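Local coordinates for L-threonine 3-dehydrogenase (Clostridioides difficile, PDB 7OL1), which probably oxidises L-threonine at its 3-hydroxyl with NAD+ as a member of the NAD(P)-dependent epimerase/dehydratase family, at residues M265-Y279 / S318-E330. Numbering follows the deposited sequence.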
loop_
_atom_site.group_PDB
_atom_site.type_symbol
_atom_site.label_atom_id
_atom_site.label_comp_id
_atom_site.label_asym_id
_atom_site.label_seq_id
_atom_site.Cartn_x
_atom_site.Cartn_y
_atom_site.Cartn_z
ATOM N N MET A 265 -17.434 16.820 11.926
ATOM C CA MET A 265 -18.281 16.296 13.025
ATOM C C MET A 265 -18.028 14.787 13.203
ATOM O O MET A 265 -17.550 14.166 12.254
ATOM C CB MET A 265 -19.775 16.615 12.793
ATOM C CG MET A 265 -20.386 16.200 11.452
ATOM S SD MET A 265 -21.993 17.022 10.973
ATOM C CE MET A 265 -21.408 18.625 10.445
ATOM N N SER A 266 -18.195 14.289 14.438
ATOM C CA SER A 266 -18.454 12.877 14.826
ATOM C C SER A 266 -19.828 12.810 15.492
ATOM O O SER A 266 -20.164 13.751 16.215
ATOM C CB SER A 266 -17.424 12.328 15.779
ATOM O OG SER A 266 -16.118 12.705 15.388
ATOM N N PHE A 267 -20.578 11.727 15.295
ATOM C CA PHE A 267 -21.869 11.539 15.983
ATOM C C PHE A 267 -22.409 10.109 15.848
ATOM O O PHE A 267 -22.207 9.356 14.841
ATOM C CB PHE A 267 -22.859 12.619 15.547
ATOM C CG PHE A 267 -23.140 12.745 14.071
ATOM C CD1 PHE A 267 -23.844 11.751 13.400
ATOM C CD2 PHE A 267 -22.783 13.897 13.379
ATOM C CE1 PHE A 267 -24.135 11.878 12.053
ATOM C CE2 PHE A 267 -23.094 14.030 12.036
ATOM C CZ PHE A 267 -23.770 13.022 11.378
ATOM N N SER A 268 -23.082 9.737 16.932
ATOM C CA SER A 268 -23.853 8.488 17.103
ATOM C C SER A 268 -25.242 8.732 16.542
ATOM O O SER A 268 -25.703 9.868 16.526
ATOM C CB SER A 268 -23.908 8.108 18.552
ATOM O OG SER A 268 -24.547 9.130 19.313
ATOM N N PRO A 269 -25.948 7.678 16.092
ATOM C CA PRO A 269 -27.284 7.834 15.510
ATOM C C PRO A 269 -28.244 8.656 16.388
ATOM O O PRO A 269 -29.072 9.413 15.886
ATOM C CB PRO A 269 -27.760 6.376 15.398
ATOM C CG PRO A 269 -26.488 5.570 15.221
ATOM C CD PRO A 269 -25.480 6.282 16.096
ATOM N N GLU A 270 -28.099 8.480 17.695
ATOM C CA GLU A 270 -28.968 9.106 18.715
ATOM C C GLU A 270 -28.703 10.632 18.733
ATOM O O GLU A 270 -29.675 11.370 18.959
ATOM C CB GLU A 270 -28.822 8.260 19.993
ATOM C CG GLU A 270 -28.359 9.011 21.226
ATOM C CD GLU A 270 -26.863 8.851 21.457
ATOM O OE1 GLU A 270 -26.335 7.728 21.187
ATOM O OE2 GLU A 270 -26.228 9.842 21.885
ATOM N N GLU A 271 -27.490 11.116 18.428
ATOM C CA GLU A 271 -27.169 12.578 18.436
ATOM C C GLU A 271 -27.832 13.272 17.230
ATOM O O GLU A 271 -28.163 14.469 17.383
ATOM C CB GLU A 271 -25.659 12.878 18.410
ATOM C CG GLU A 271 -24.942 12.868 19.762
ATOM C CD GLU A 271 -23.424 12.638 19.716
ATOM O OE1 GLU A 271 -22.985 11.460 19.600
ATOM O OE2 GLU A 271 -22.659 13.630 19.802
ATOM N N ILE A 272 -27.986 12.594 16.074
ATOM C CA ILE A 272 -28.647 13.182 14.859
ATOM C C ILE A 272 -30.128 13.329 15.205
ATOM O O ILE A 272 -30.648 14.470 15.141
ATOM C CB ILE A 272 -28.498 12.375 13.543
ATOM C CG1 ILE A 272 -27.301 11.432 13.516
ATOM C CG2 ILE A 272 -28.472 13.293 12.321
ATOM C CD1 ILE A 272 -27.127 10.769 12.175
ATOM N N ALA A 273 -30.764 12.205 15.558
ATOM C CA ALA A 273 -32.149 12.133 16.074
ATOM C C ALA A 273 -32.467 13.419 16.847
ATOM O O ALA A 273 -33.382 14.144 16.413
ATOM C CB ALA A 273 -32.306 10.910 16.937
ATOM N N ASP A 274 -31.701 13.710 17.910
ATOM C CA ASP A 274 -31.890 14.876 18.823
ATOM C C ASP A 274 -31.820 16.197 18.041
ATOM O O ASP A 274 -32.513 17.159 18.451
ATOM C CB ASP A 274 -30.859 14.898 19.961
ATOM C CG ASP A 274 -30.990 13.770 20.978
ATOM O OD1 ASP A 274 -31.841 12.875 20.777
ATOM O OD2 ASP A 274 -30.234 13.793 21.970
ATOM N N SER A 275 -30.996 16.258 16.990
ATOM C CA SER A 275 -30.906 17.416 16.061
ATOM C C SER A 275 -32.141 17.412 15.158
ATOM O O SER A 275 -32.690 18.502 14.911
ATOM C CB SER A 275 -29.628 17.416 15.256
ATOM O OG SER A 275 -29.226 18.753 14.967
ATOM N N ILE A 276 -32.562 16.230 14.696
ATOM C CA ILE A 276 -33.780 16.071 13.848
ATOM C C ILE A 276 -34.989 16.520 14.677
ATOM O O ILE A 276 -35.667 17.481 14.245
ATOM C CB ILE A 276 -33.912 14.631 13.303
ATOM C CG1 ILE A 276 -32.784 14.315 12.315
ATOM C CG2 ILE A 276 -35.282 14.394 12.682
ATOM C CD1 ILE A 276 -33.066 13.177 11.354
ATOM N N LYS A 277 -35.209 15.902 15.843
ATOM C CA LYS A 277 -36.421 16.116 16.684
ATOM C C LYS A 277 -36.502 17.603 17.107
ATOM O O LYS A 277 -37.635 18.111 17.170
ATOM C CB LYS A 277 -36.486 15.084 17.825
ATOM C CG LYS A 277 -35.912 15.523 19.167
ATOM C CD LYS A 277 -35.780 14.414 20.209
ATOM C CE LYS A 277 -35.431 14.961 21.583
ATOM N NZ LYS A 277 -35.059 13.893 22.538
ATOM N N LYS A 278 -35.378 18.314 17.294
ATOM C CA LYS A 278 -35.357 19.791 17.552
ATOM C C LYS A 278 -36.111 20.574 16.459
ATOM O O LYS A 278 -36.249 21.807 16.625
ATOM C CB LYS A 278 -33.921 20.322 17.629
ATOM C CG LYS A 278 -33.777 21.841 17.739
ATOM C CD LYS A 278 -32.380 22.316 18.122
ATOM C CE LYS A 278 -31.599 21.321 18.963
ATOM N NZ LYS A 278 -30.398 21.924 19.586
ATOM N N TYR A 279 -36.517 19.912 15.363
ATOM C CA TYR A 279 -37.286 20.505 14.235
ATOM C C TYR A 279 -38.470 19.605 13.850
ATOM O O TYR A 279 -39.395 20.136 13.243
ATOM C CB TYR A 279 -36.391 20.759 13.013
ATOM C CG TYR A 279 -35.227 21.706 13.210
ATOM C CD1 TYR A 279 -35.281 23.027 12.788
ATOM C CD2 TYR A 279 -34.048 21.271 13.799
ATOM C CE1 TYR A 279 -34.207 23.889 12.967
ATOM C CE2 TYR A 279 -32.969 22.120 13.994
ATOM C CZ TYR A 279 -33.044 23.434 13.571
ATOM O OH TYR A 279 -31.968 24.257 13.757
ATOM N N SER A 318 -18.299 24.702 7.247
ATOM C CA SER A 318 -19.444 25.610 7.530
ATOM C C SER A 318 -20.559 24.904 8.303
ATOM O O SER A 318 -21.236 25.601 9.067
ATOM C CB SER A 318 -19.973 26.232 6.260
ATOM O OG SER A 318 -18.983 27.078 5.671
ATOM N N TYR A 319 -20.749 23.596 8.126
ATOM C CA TYR A 319 -21.925 22.860 8.651
ATOM C C TYR A 319 -21.507 21.998 9.843
ATOM O O TYR A 319 -20.641 21.144 9.674
ATOM C CB TYR A 319 -22.601 22.054 7.537
ATOM C CG TYR A 319 -23.145 22.923 6.431
ATOM C CD1 TYR A 319 -22.281 23.623 5.600
ATOM C CD2 TYR A 319 -24.508 23.060 6.213
ATOM C CE1 TYR A 319 -22.754 24.432 4.578
ATOM C CE2 TYR A 319 -24.999 23.853 5.183
ATOM C CZ TYR A 319 -24.117 24.554 4.373
ATOM O OH TYR A 319 -24.555 25.386 3.387
ATOM N N ASP A 320 -22.083 22.289 11.012
ATOM C CA ASP A 320 -22.160 21.406 12.210
ATOM C C ASP A 320 -23.432 20.561 12.077
ATOM O O ASP A 320 -24.206 20.817 11.124
ATOM C CB ASP A 320 -22.186 22.223 13.506
ATOM C CG ASP A 320 -23.232 23.330 13.497
ATOM O OD1 ASP A 320 -22.953 24.392 12.890
ATOM O OD2 ASP A 320 -24.329 23.115 14.064
ATOM N N LEU A 321 -23.670 19.624 13.000
ATOM C CA LEU A 321 -24.818 18.674 12.900
ATOM C C LEU A 321 -26.149 19.443 12.834
ATOM O O LEU A 321 -27.085 18.978 12.178
ATOM C CB LEU A 321 -24.778 17.693 14.077
ATOM C CG LEU A 321 -26.020 16.825 14.276
ATOM C CD1 LEU A 321 -26.355 16.009 13.038
ATOM C CD2 LEU A 321 -25.850 15.890 15.467
ATOM N N ASP A 322 -26.252 20.590 13.494
ATOM C CA ASP A 322 -27.508 21.378 13.464
ATOM C C ASP A 322 -27.653 21.916 12.045
ATOM O O ASP A 322 -28.547 21.409 11.346
ATOM C CB ASP A 322 -27.571 22.448 14.560
ATOM C CG ASP A 322 -28.467 22.020 15.708
ATOM O OD1 ASP A 322 -27.970 21.315 16.613
ATOM O OD2 ASP A 322 -29.672 22.341 15.652
ATOM N N LYS A 323 -26.761 22.831 11.639
ATOM C CA LYS A 323 -26.851 23.575 10.349
ATOM C C LYS A 323 -27.221 22.581 9.244
ATOM O O LYS A 323 -28.173 22.855 8.481
ATOM C CB LYS A 323 -25.555 24.315 10.003
ATOM C CG LYS A 323 -25.744 25.801 9.718
ATOM C CD LYS A 323 -25.038 26.316 8.483
ATOM C CE LYS A 323 -25.593 27.639 7.988
ATOM N NZ LYS A 323 -24.819 28.149 6.828
ATOM N N MET A 324 -26.535 21.440 9.216
ATOM C CA MET A 324 -26.818 20.347 8.257
ATOM C C MET A 324 -28.285 19.925 8.383
ATOM O O MET A 324 -29.010 20.009 7.370
ATOM C CB MET A 324 -25.918 19.138 8.515
ATOM C CG MET A 324 -26.110 18.031 7.507
ATOM S SD MET A 324 -24.769 16.843 7.566
ATOM C CE MET A 324 -25.315 15.772 8.891
ATOM N N THR A 325 -28.709 19.484 9.568
ATOM C CA THR A 325 -30.075 18.938 9.795
ATOM C C THR A 325 -31.139 19.917 9.269
ATOM O O THR A 325 -32.095 19.454 8.620
ATOM C CB THR A 325 -30.311 18.594 11.268
ATOM O OG1 THR A 325 -29.297 17.688 11.702
ATOM C CG2 THR A 325 -31.670 17.971 11.508
ATOM N N LYS A 326 -30.999 21.221 9.519
ATOM C CA LYS A 326 -31.986 22.225 9.036
ATOM C C LYS A 326 -32.010 22.153 7.503
ATOM O O LYS A 326 -33.081 21.834 6.941
ATOM C CB LYS A 326 -31.670 23.632 9.559
ATOM C CG LYS A 326 -32.881 24.559 9.684
ATOM C CD LYS A 326 -32.553 26.040 9.873
ATOM C CE LYS A 326 -31.859 26.332 11.188
ATOM N NZ LYS A 326 -30.667 27.181 10.983
ATOM N N ASP A 327 -30.849 22.367 6.873
ATOM C CA ASP A 327 -30.678 22.433 5.395
ATOM C C ASP A 327 -31.126 21.131 4.721
ATOM O O ASP A 327 -31.611 21.219 3.585
ATOM C CB ASP A 327 -29.233 22.703 4.986
ATOM C CG ASP A 327 -29.127 23.304 3.599
ATOM O OD1 ASP A 327 -29.544 24.473 3.451
ATOM O OD2 ASP A 327 -28.637 22.597 2.681
ATOM N N MET A 328 -30.960 19.972 5.360
ATOM C CA MET A 328 -31.331 18.682 4.722
ATOM C C MET A 328 -32.855 18.596 4.612
ATOM O O MET A 328 -33.356 18.124 3.567
ATOM C CB MET A 328 -30.778 17.471 5.481
ATOM C CG MET A 328 -29.341 17.175 5.114
ATOM S SD MET A 328 -29.168 16.613 3.387
ATOM C CE MET A 328 -29.730 14.915 3.558
ATOM N N LEU A 329 -33.571 19.070 5.629
ATOM C CA LEU A 329 -35.047 18.920 5.700
ATOM C C LEU A 329 -35.710 19.959 4.783
ATOM O O LEU A 329 -36.746 19.628 4.202
ATOM C CB LEU A 329 -35.477 19.023 7.165
ATOM C CG LEU A 329 -34.938 17.911 8.072
ATOM C CD1 LEU A 329 -35.235 18.185 9.542
ATOM C CD2 LEU A 329 -35.500 16.558 7.666
ATOM N N GLU A 330 -35.092 21.129 4.591
ATOM C CA GLU A 330 -35.489 22.110 3.542
ATOM C C GLU A 330 -35.323 21.462 2.161
ATOM O O GLU A 330 -36.343 21.363 1.437
ATOM C CB GLU A 330 -34.651 23.391 3.599
ATOM C CG GLU A 330 -34.815 24.195 4.877
ATOM C CD GLU A 330 -33.937 25.435 4.961
ATOM O OE1 GLU A 330 -33.528 25.966 3.891
ATOM O OE2 GLU A 330 -33.658 25.865 6.099
HETATM O O HOH W 1 -29.140 25.900 13.093
#
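Leu321, in the first turn of helix 321-330, touches both Phe267 and Ile272 with its CD1 methyl, joining two helices of the C-terminal part of this short-chain dehydrogenase/reductase fold. The axes of helices 269-277 and 321-330 pass 9.4 Å apart and cross at -59°.

The apolar cluster lies at the N-terminal ends of both helices. Leu321 CD1 sits over one face of the Phe267 ring, 4.3 Å from its centroid, a CH-pi contact. The same methyl meets Ile272 CG2 at 3.5 Å. CG of Leu321 is anti to the backbone N (chi1 169°), and its two methyls lie against Ile272 and Glu271. Met324 CE touches Phe267 CZ and Met265 SD. Tyr207 and Tyr212 of helix 207-217 also pack on this cluster. One turn on, Thr325 CG2 packs against Ile276 CG1.

Further along, the contact turns polar. Ser275 OG gives a weak hydrogen bond to Asp322 OD1. Thr325 OG1 bonds back to Leu321 O at 2.6 Å and also pairs with Tyr212 OH. Leu321 O thus accepts from both the N and the OG1 of Thr325.

The remaining contacts involve long side chains near the C-terminal end of helix 269-277. Lys278 NZ makes a long salt bridge with Asp322 OD1, at 3.9 Å. The aliphatic part of Lys326 runs obliquely by the Tyr279 ring, with CG 3.6 Å from CE1. One water accepts from Lys326 NZ at 2.9 Å and bonds weakly with Tyr279 OH.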